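Local coordinates for glutamine amidotransferase type-2 domain-containing protein (Pseudomonas aeruginosa PAO1, PDB 1TE5) that is of unknown function but, as a predicted class-II (Ntn-type) glutamine amidotransferase, probably releases ammonia from glutamine, at residues A[156-159]-A[160-164]. Sequence-based numbering, arbitrary orientation.
Sequences VLIS and ACDEY
The carbonyl oxygen of Ile158 receives the amide of Asp162, N to O 3.0 Å, in a bond with an N-H...O angle of 152°. The same oxygen also lies beside the Asp162 side chain: OD2 comes within 3.3 Å of Ile158 O, an acceptor facing an acceptor, so this approach brings no bond and is probably slightly unfavourable. Asp162 chi1 of -101°, away from the staggered positions, places the carboxylate there, alongside Ile158, whose CG2, the branch opposite the backbone N, is 3.9 Å from OD2. The two side chains run in the same direction. The carboxylate's OD1 has a weak, long ion pair with Arg165.

Three further i to i+4 bonds identify regular alpha-helix. The bond from Ala160 N to Val156 O, 3.2 Å long, is the straightest of the four, with an N-H...O angle of 170°; Cys161 N reaches Leu157 O, and Glu163 N reaches Ser159 O. Cys161 SG lies back along the helix, 3.4 Å from Leu157 O. Ser159 turns its hydroxyl to the preceding turn, where OG is hydrogen-bonded to Pro155 O.

Burial separates the two sides of helix 150-165. Ser159, Asp162 and Glu163 are exposed, whereas Leu157 and Cys161 pack on Phe181 of strand 180-183, with Cys161 also touching Phe183. Tyr164 OH is hydrogen-bonded to Asp135 of helix 128-143. Helix 150-165 thus packs against helix 128-143 through Val156 and Tyr164 and against the six-stranded antiparallel sheet through Leu157 and Cys161.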
loop_
_atom_site.group_PDB
_atom_site.type_symbol
_atom_site.label_atom_id
_atom_site.label_comp_id
_atom_site.label_asym_id
_atom_site.label_seq_id
_atom_site.Cartn_x
_atom_site.Cartn_y
_atom_site.Cartn_z
ATOM N N VAL A 156 19.100 -15.653 -9.762
ATOM C CA VAL A 156 19.068 -15.447 -8.319
ATOM C C VAL A 156 17.687 -15.757 -7.747
ATOM O O VAL A 156 17.584 -16.242 -6.627
ATOM C CB VAL A 156 19.533 -14.025 -7.909
ATOM C CG1 VAL A 156 18.717 -12.981 -8.582
ATOM C CG2 VAL A 156 19.443 -13.855 -6.413
ATOM N N LEU A 157 16.641 -15.485 -8.525
ATOM C CA LEU A 157 15.266 -15.760 -8.105
ATOM C C LEU A 157 15.056 -17.259 -7.940
ATOM O O LEU A 157 14.521 -17.719 -6.933
ATOM C CB LEU A 157 14.268 -15.248 -9.145
ATOM C CG LEU A 157 14.151 -13.747 -9.387
ATOM C CD1 LEU A 157 13.096 -13.479 -10.453
ATOM C CD2 LEU A 157 13.785 -13.053 -8.093
ATOM N N ILE A 158 15.440 -18.003 -8.972
ATOM C CA ILE A 158 15.318 -19.457 -9.012
ATOM C C ILE A 158 16.115 -20.110 -7.891
ATOM O O ILE A 158 15.677 -21.097 -7.293
ATOM C CB ILE A 158 15.846 -20.010 -10.357
ATOM C CG1 ILE A 158 15.217 -19.246 -11.520
ATOM C CG2 ILE A 158 15.543 -21.501 -10.481
ATOM C CD1 ILE A 158 15.928 -19.444 -12.831
ATOM N N SER A 159 17.310 -19.582 -7.654
ATOM C CA SER A 159 18.197 -20.100 -6.627
ATOM C C SER A 159 17.560 -20.040 -5.252
ATOM O O SER A 159 17.518 -21.038 -4.535
ATOM C CB SER A 159 19.509 -19.313 -6.622
ATOM O OG SER A 159 20.245 -19.532 -7.814
ATOM N N ALA A 160 17.092 -18.855 -4.883
ATOM C CA ALA A 160 16.466 -18.638 -3.585
ATOM C C ALA A 160 15.238 -19.521 -3.399
ATOM O O ALA A 160 15.032 -20.083 -2.322
ATOM C CB ALA A 160 16.095 -17.175 -3.422
ATOM N N CYS A 161 14.418 -19.626 -4.444
ATOM C CA CYS A 161 13.215 -20.448 -4.390
ATOM C C CYS A 161 13.569 -21.907 -4.156
ATOM O O CYS A 161 12.887 -22.605 -3.399
ATOM C CB CYS A 161 12.406 -20.293 -5.671
ATOM S SG CYS A 161 11.482 -18.739 -5.774
ATOM N N ASP A 162 14.632 -22.359 -4.816
ATOM C CA ASP A 162 15.115 -23.728 -4.683
ATOM C C ASP A 162 15.494 -24.030 -3.242
ATOM O O ASP A 162 15.199 -25.107 -2.719
ATOM C CB ASP A 162 16.340 -23.952 -5.574
ATOM C CG ASP A 162 16.004 -24.686 -6.858
ATOM O OD1 ASP A 162 15.288 -25.711 -6.790
ATOM O OD2 ASP A 162 16.470 -24.245 -7.933
ATOM N N GLU A 163 16.204 -23.094 -2.628
ATOM C CA GLU A 163 16.633 -23.243 -1.247
ATOM C C GLU A 163 15.477 -23.248 -0.266
ATOM O O GLU A 163 15.511 -23.966 0.732
ATOM C CB GLU A 163 17.598 -22.128 -0.858
ATOM C CG GLU A 163 19.050 -22.420 -1.153
ATOM C CD GLU A 163 19.966 -21.606 -0.270
ATOM O OE1 GLU A 163 19.859 -21.747 0.972
ATOM O OE2 GLU A 163 20.779 -20.820 -0.809
ATOM N N TYR A 164 14.500 -22.380 -0.502
ATOM C CA TYR A 164 13.341 -22.283 0.373
ATOM C C TYR A 164 12.497 -23.558 0.327
ATOM O O TYR A 164 11.971 -23.987 1.352
ATOM C CB TYR A 164 12.482 -21.067 -0.000
ATOM C CG TYR A 164 13.207 -19.738 0.026
ATOM C CD1 TYR A 164 14.305 -19.532 0.856
ATOM C CD2 TYR A 164 12.810 -18.696 -0.807
ATOM C CE1 TYR A 164 14.995 -18.319 0.849
ATOM C CE2 TYR A 164 13.488 -17.484 -0.821
ATOM C CZ TYR A 164 14.583 -17.304 0.005
ATOM O OH TYR A 164 15.291 -16.126 -0.042
#